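Local atomic coordinates of endo-1,4-beta-mannanase (Eisenia fetida, PDB entry 5Y6T), a protein that probably hydrolyses the beta-1,4-mannosidic bonds within mannan chains, as an endo-acting glycoside hydrolase of family GH5 from an earthworm. Residues Arg67-Cys72 against Trp324-Asn329; Pro181-Gln186 against Arg203-Ile208. One frame throughout, in Å; residues are numbered along the deposited sequence. Where two conformers were deposited one is given.

Contact 1: Arg67-Cys72 against Trp324-Asn329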
loop_
_atom_site.group_PDB
_atom_site.type_symbol
_atom_site.label_atom_id
_atom_site.label_comp_id
_atom_site.label_asym_id
_atom_site.label_seq_id
_atom_site.Cartn_x
_atom_site.Cartn_y
_atom_site.Cartn_z
ATOM N N ARG A 67 6.975 2.576 -2.043
ATOM C CA ARG A 67 6.154 1.788 -1.129
ATOM C C ARG A 67 7.026 0.769 -0.431
ATOM O O ARG A 67 7.762 0.035 -1.068
ATOM C CB ARG A 67 5.027 1.088 -1.911
ATOM C CG ARG A 67 4.054 0.241 -1.082
ATOM C CD ARG A 67 2.842 -0.053 -1.979
ATOM N NE ARG A 67 1.849 -0.943 -1.376
ATOM C CZ ARG A 67 1.744 -2.245 -1.638
ATOM N NH1 ARG A 67 2.657 -2.919 -2.364
ATOM N NH2 ARG A 67 0.722 -2.910 -1.089
ATOM N N ILE A 68 6.944 0.722 0.879
ATOM C CA ILE A 68 7.814 -0.122 1.683
ATOM C C ILE A 68 7.012 -0.818 2.784
ATOM O O ILE A 68 6.034 -0.274 3.360
ATOM C CB ILE A 68 8.963 0.707 2.318
ATOM C CG1 ILE A 68 9.995 -0.258 2.952
ATOM C CG2 ILE A 68 8.471 1.781 3.299
ATOM C CD1 ILE A 68 11.370 0.363 3.095
ATOM N N TRP A 69 7.421 -2.025 3.106
ATOM C CA TRP A 69 6.658 -2.884 4.016
ATOM C C TRP A 69 7.375 -3.039 5.338
ATOM O O TRP A 69 8.623 -3.119 5.366
ATOM C CB TRP A 69 6.475 -4.250 3.418
ATOM C CG TRP A 69 5.707 -4.372 2.138
ATOM C CD1 TRP A 69 5.237 -3.366 1.327
ATOM C CD2 TRP A 69 5.315 -5.591 1.520
ATOM N NE1 TRP A 69 4.614 -3.914 0.200
ATOM C CE2 TRP A 69 4.647 -5.273 0.313
ATOM C CE3 TRP A 69 5.490 -6.946 1.840
ATOM C CZ2 TRP A 69 4.140 -6.264 -0.550
ATOM C CZ3 TRP A 69 4.972 -7.905 0.993
ATOM C CH2 TRP A 69 4.313 -7.567 -0.186
ATOM N N VAL A 70 6.593 -3.201 6.396
ATOM C CA VAL A 70 7.174 -3.228 7.760
ATOM C C VAL A 70 6.921 -4.551 8.450
ATOM O O VAL A 70 7.840 -5.390 8.446
ATOM C CB VAL A 70 6.701 -2.033 8.622
ATOM C CG1 VAL A 70 7.354 -2.023 9.996
ATOM C CG2 VAL A 70 6.923 -0.690 7.889
ATOM N N HIS A 71 5.772 -4.818 9.042
ATOM C CA HIS A 71 5.650 -6.038 9.840
ATOM C C HIS A 71 5.554 -7.322 9.002
ATOM O O HIS A 71 5.922 -8.432 9.495
ATOM C CB HIS A 71 4.418 -6.030 10.740
ATOM C CG HIS A 71 4.315 -4.831 11.637
ATOM N ND1 HIS A 71 5.318 -4.457 12.503
ATOM C CD2 HIS A 71 3.267 -4.025 11.899
ATOM C CE1 HIS A 71 4.906 -3.433 13.245
ATOM N NE2 HIS A 71 3.660 -3.144 12.883
ATOM N N CYS A 72 4.962 -7.191 7.821
ATOM C CA CYS A 72 4.846 -8.319 6.864
ATOM C C CYS A 72 3.982 -9.415 7.473
ATOM O O CYS A 72 2.789 -9.188 7.764
ATOM C CB CYS A 72 6.249 -8.793 6.399
ATOM S SG CYS A 72 7.128 -7.514 5.461
ATOM N N TRP A 324 3.446 2.223 -9.105
ATOM C CA TRP A 324 4.580 1.697 -8.401
ATOM C C TRP A 324 4.934 0.329 -8.928
ATOM O O TRP A 324 4.185 -0.589 -8.765
ATOM C CB TRP A 324 4.357 1.607 -6.921
ATOM C CG TRP A 324 4.143 2.954 -6.253
ATOM C CD1 TRP A 324 4.817 4.109 -6.496
ATOM C CD2 TRP A 324 3.216 3.242 -5.204
ATOM N NE1 TRP A 324 4.338 5.097 -5.680
ATOM C CE2 TRP A 324 3.351 4.578 -4.882
ATOM C CE3 TRP A 324 2.257 2.488 -4.528
ATOM C CZ2 TRP A 324 2.564 5.184 -3.874
ATOM C CZ3 TRP A 324 1.485 3.068 -3.547
ATOM C CH2 TRP A 324 1.660 4.398 -3.201
ATOM N N SER A 325 6.121 0.231 -9.559
ATOM C CA SER A 325 6.586 -1.047 -10.096
ATOM C C SER A 325 7.041 -2.029 -9.025
ATOM O O SER A 325 7.353 -1.644 -7.890
ATOM C CB SER A 325 7.682 -0.765 -11.118
ATOM O OG SER A 325 8.787 -0.104 -10.536
ATOM N N TRP A 326 7.136 -3.299 -9.422
ATOM C CA TRP A 326 7.510 -4.381 -8.549
ATOM C C TRP A 326 8.877 -4.984 -9.045
ATOM O O TRP A 326 8.944 -5.502 -10.159
ATOM C CB TRP A 326 6.434 -5.486 -8.527
ATOM C CG TRP A 326 6.742 -6.507 -7.501
ATOM C CD1 TRP A 326 7.357 -7.724 -7.688
ATOM C CD2 TRP A 326 6.535 -6.375 -6.096
ATOM N NE1 TRP A 326 7.569 -8.352 -6.456
ATOM C CE2 TRP A 326 7.027 -7.564 -5.473
ATOM C CE3 TRP A 326 5.939 -5.384 -5.287
ATOM C CZ2 TRP A 326 6.995 -7.747 -4.073
ATOM C CZ3 TRP A 326 5.881 -5.605 -3.917
ATOM C CH2 TRP A 326 6.402 -6.779 -3.338
ATOM N N GLN A 327 9.897 -5.016 -8.201
ATOM C CA GLN A 327 10.146 -4.239 -6.995
ATOM C C GLN A 327 11.659 -3.883 -7.047
ATOM O O GLN A 327 12.463 -4.544 -7.745
ATOM C CB GLN A 327 9.879 -4.962 -5.685
ATOM C CG GLN A 327 10.575 -6.310 -5.574
ATOM C CD GLN A 327 10.307 -7.032 -4.231
ATOM O OE1 GLN A 327 10.086 -6.398 -3.165
ATOM N NE2 GLN A 327 10.388 -8.365 -4.246
ATOM N N ALA A 328 12.041 -2.812 -6.333
ATOM C CA ALA A 328 13.402 -2.199 -6.392
ATOM C C ALA A 328 14.495 -3.197 -6.064
ATOM O O ALA A 328 15.561 -3.115 -6.661
ATOM C CB ALA A 328 13.520 -0.992 -5.502
ATOM N N ASN A 329 14.189 -4.177 -5.221
ATOM C CA ASN A 329 15.220 -5.103 -4.790
ATOM C C ASN A 329 15.446 -6.191 -5.844
ATOM O O ASN A 329 16.397 -6.983 -5.732
ATOM C CB ASN A 329 14.993 -5.710 -3.364
ATOM C CG ASN A 329 13.791 -6.617 -3.261
ATOM O OD1 ASN A 329 13.468 -7.366 -4.198
ATOM N ND2 ASN A 329 13.115 -6.576 -2.124
#

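Contact 2: Pro181-Gln186 against Arg203-Ile208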
loop_
_atom_site.group_PDB
_atom_site.type_symbol
_atom_site.label_atom_id
_atom_site.label_comp_id
_atom_site.label_asym_id
_atom_site.label_seq_id
_atom_site.Cartn_x
_atom_site.Cartn_y
_atom_site.Cartn_z
ATOM N N PRO A 181 -23.827 -7.867 1.230
ATOM C CA PRO A 181 -22.951 -7.971 0.028
ATOM C C PRO A 181 -21.527 -7.538 0.308
ATOM O O PRO A 181 -20.612 -7.999 -0.343
ATOM C CB PRO A 181 -23.611 -7.003 -0.990
ATOM C CG PRO A 181 -24.900 -6.601 -0.415
ATOM C CD PRO A 181 -24.986 -6.991 1.031
ATOM N N CYS A 182 -21.325 -6.681 1.275
ATOM C CA CYS A 182 -19.975 -6.259 1.662
ATOM C C CYS A 182 -19.077 -7.424 2.057
ATOM O O CYS A 182 -17.830 -7.342 1.896
ATOM C CB CYS A 182 -19.988 -5.250 2.804
ATOM S SG CYS A 182 -20.433 -3.574 2.261
ATOM N N PHE A 183 -19.703 -8.505 2.558
ATOM C CA PHE A 183 -18.953 -9.687 3.093
ATOM C C PHE A 183 -19.012 -10.871 2.154
ATOM O O PHE A 183 -18.345 -11.857 2.371
ATOM C CB PHE A 183 -19.540 -10.084 4.473
ATOM C CG PHE A 183 -19.650 -8.974 5.440
ATOM C CD1 PHE A 183 -18.890 -7.827 5.384
ATOM C CD2 PHE A 183 -20.568 -9.071 6.454
ATOM C CE1 PHE A 183 -19.061 -6.806 6.281
ATOM C CE2 PHE A 183 -20.731 -8.070 7.392
ATOM C CZ PHE A 183 -19.994 -6.898 7.272
ATOM N N ASP A 184 -19.763 -10.745 1.090
ATOM C CA ASP A 184 -20.008 -11.812 0.142
ATOM C C ASP A 184 -18.840 -11.780 -0.830
ATOM O O ASP A 184 -18.599 -10.784 -1.502
ATOM C CB ASP A 184 -21.358 -11.574 -0.539
ATOM C CG ASP A 184 -21.640 -12.603 -1.627
ATOM O OD1 ASP A 184 -20.808 -12.756 -2.528
ATOM O OD2 ASP A 184 -22.727 -13.229 -1.574
ATOM N N THR A 185 -18.109 -12.890 -0.939
ATOM C CA THR A 185 -16.989 -13.034 -1.848
ATOM C C THR A 185 -17.211 -13.910 -3.119
ATOM O O THR A 185 -16.257 -14.336 -3.738
ATOM C CB THR A 185 -15.721 -13.526 -1.142
ATOM O OG1 THR A 185 -15.995 -14.789 -0.537
ATOM C CG2 THR A 185 -15.274 -12.523 -0.035
ATOM N N GLN A 186 -18.467 -14.087 -3.492
ATOM C CA GLN A 186 -18.791 -14.766 -4.752
ATOM C C GLN A 186 -18.167 -14.051 -5.952
ATOM O O GLN A 186 -17.665 -14.714 -6.851
ATOM C CB GLN A 186 -20.282 -15.048 -4.914
ATOM C CG GLN A 186 -20.807 -16.062 -3.919
ATOM C CD GLN A 186 -20.234 -17.456 -4.091
ATOM O OE1 GLN A 186 -19.298 -17.685 -4.869
ATOM N NE2 GLN A 186 -20.810 -18.422 -3.359
ATOM N N ARG A 203 -13.791 -10.102 8.662
ATOM C CA ARG A 203 -12.733 -9.926 9.654
ATOM C C ARG A 203 -11.566 -9.079 9.107
ATOM O O ARG A 203 -10.985 -8.263 9.837
ATOM C CB ARG A 203 -12.250 -11.275 10.178
ATOM C CG ARG A 203 -13.315 -12.051 10.933
ATOM C CD ARG A 203 -12.669 -13.228 11.634
ATOM N NE ARG A 203 -13.560 -14.011 12.508
ATOM C CZ ARG A 203 -13.808 -13.726 13.795
ATOM N NH1 ARG A 203 -13.288 -12.657 14.382
ATOM N NH2 ARG A 203 -14.559 -14.541 14.507
ATOM N N LEU A 204 -11.272 -9.243 7.802
ATOM C CA LEU A 204 -10.226 -8.449 7.139
ATOM C C LEU A 204 -10.624 -6.995 7.066
ATOM O O LEU A 204 -9.826 -6.088 7.405
ATOM C CB LEU A 204 -9.895 -8.985 5.765
ATOM C CG LEU A 204 -9.346 -10.427 5.809
ATOM C CD1 LEU A 204 -9.176 -10.966 4.388
ATOM C CD2 LEU A 204 -8.019 -10.529 6.559
ATOM N N GLN A 205 -11.854 -6.767 6.605
ATOM C CA GLN A 205 -12.395 -5.423 6.619
ATOM C C GLN A 205 -12.413 -4.763 7.974
ATOM O O GLN A 205 -12.118 -3.564 8.090
ATOM C CB GLN A 205 -13.799 -5.368 6.000
ATOM C CG GLN A 205 -13.860 -5.701 4.506
ATOM C CD GLN A 205 -15.278 -6.088 4.094
ATOM O OE1 GLN A 205 -15.984 -6.870 4.784
ATOM N NE2 GLN A 205 -15.680 -5.637 2.926
ATOM N N SER A 206 -12.876 -5.496 8.991
ATOM C CA SER A 206 -12.879 -4.952 10.369
ATOM C C SER A 206 -11.472 -4.543 10.812
ATOM O O SER A 206 -11.280 -3.470 11.343
ATOM C CB SER A 206 -13.542 -5.977 11.309
ATOM O OG SER A 206 -13.607 -5.429 12.626
ATOM N N PHE A 207 -10.491 -5.429 10.559
ATOM C CA PHE A 207 -9.057 -5.234 10.901
ATOM C C PHE A 207 -8.563 -3.939 10.237
ATOM O O PHE A 207 -7.948 -3.110 10.880
ATOM C CB PHE A 207 -8.279 -6.503 10.467
ATOM C CG PHE A 207 -6.798 -6.519 10.776
ATOM C CD1 PHE A 207 -6.345 -6.786 12.066
ATOM C CD2 PHE A 207 -5.880 -6.420 9.777
ATOM C CE1 PHE A 207 -5.009 -6.944 12.319
ATOM C CE2 PHE A 207 -4.520 -6.599 10.014
ATOM C CZ PHE A 207 -4.094 -6.803 11.320
ATOM N N ILE A 208 -8.927 -3.782 8.979
ATOM C CA ILE A 208 -8.560 -2.634 8.223
ATOM C C ILE A 208 -9.247 -1.363 8.747
ATOM O O ILE A 208 -8.598 -0.286 8.876
ATOM C CB ILE A 208 -8.792 -2.847 6.694
ATOM C CG1 ILE A 208 -7.808 -3.942 6.195
ATOM C CG2 ILE A 208 -8.595 -1.561 5.915
ATOM C CD1 ILE A 208 -8.304 -4.621 4.953
#

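Contact 1: Arg67-Cys72 against Trp324-Asn329
The methylene stem of Arg67 packs against the indole of Trp324. The arginine chain is extended from CG to NE, with CG anti to the backbone N (chi1 -179°), and crosses the indole at about a right angle. CB of Arg67 lies over one face of the Trp324 ring, toward its rim, and CD of Arg67 comes within 3.6 Å of CE3 of Trp324. The chain then leads away from the indole, carrying the guanidinium to salt bridges with Glu163 and Glu297 and a hydrogen bond to Asn28, while Trp324 NE1 bonds to Ser65.

The aromatic part joins Trp69 to Trp326. CZ2 of Trp69 comes within 3.6 Å of CH2 of Trp326, and the six-membered rings meet obliquely, their planes inclined by 44°. Trp69 also connects the two pairs, since its NE1 lies 3.4 Å above the guanidinium plane of Arg67.

Trp326 precedes a cis peptide bond to Gln327; a bound Tris is next to it and an isopropanol near Trp69, both probably crystallisation additives, though such molecules often mark pockets. A tryptophan before a non-proline cis peptide after the last barrel strand is a recurrent feature of GH5 (β/α)8 barrels, whose substrate cleft opens at this end of the strands.

Contact 2: Pro181-Gln186 against Arg203-Ile208
Across this contact the loop 181-186, which has no regular structure, faces the helical segment 203-208, and the backbones come nearest where the CA atoms of Phe183 and Gln205 are 8.6 Å apart. That gap is bridged mainly by the Gln205 side chain, extended beyond CG (chi2 161°), which delivers its terminal amide to the loop.

One N-H of this amide is donated to the loop backbone: Gln205 NE2 lies 2.9 Å from Cys182 O, with an N-H...O angle of 151°. The donor comes from above the carbonyl plane, 38° out of it. NE2 also bonds to Tyr243 O, so the buried nitrogen is held by two main-chain carbonyls. The other end of the amide meets Phe183, whose ring presents its edge to the oxygen. CD1 of Phe183 is 3.1 Å from Gln205 OE1, and CE1 of Phe183 is 3.4 Å from the same oxygen. Ring and amide planes are steeply inclined, and the slightly positive C-H rim probably suits the carbonyl oxygen. With Gln205 replaced by alanine, the carbonyls of Cys182 and Tyr243 would probably both lose their donor from the helix, and a gap is likely to open beside the Phe183 edge.

The loop has restraints of its own. Asp184 OD1 accepts from Gln186 N at 2.9 Å, forming an Asx turn, and Cys182 is joined by a disulfide to Cys248 on helix 246-253. Both Phe183 and Gln205 also touch Ala252 of that helix. The arrangement is that of a long, disulfide-braced loop of a (β/α)8 barrel, leaving strand 165-166 and docking on the outer helix 201-218 to which it leads.

In the fold
Both contacts are buried, but they belong to different layers of the barrel. Contact 1 joins strand 65-72 to strand 322-325 and the chain just after it, both strands pairing with strand 20-28; its centre lies about 9 Å from the centre of the chain. Contact 2 lies farther out, about 18 Å from that centre, where a loop meets an outer helix and one touching residue, Phe183, is partly exposed. Their centres are about 25 Å apart and they do not touch, although contact 2 is nested in sequence within the loop closed by contact 1. Large aromatic surfaces and an arginine stem carry the inner contact, whereas a side-chain amide gripping a backbone carbonyl carries the outer one.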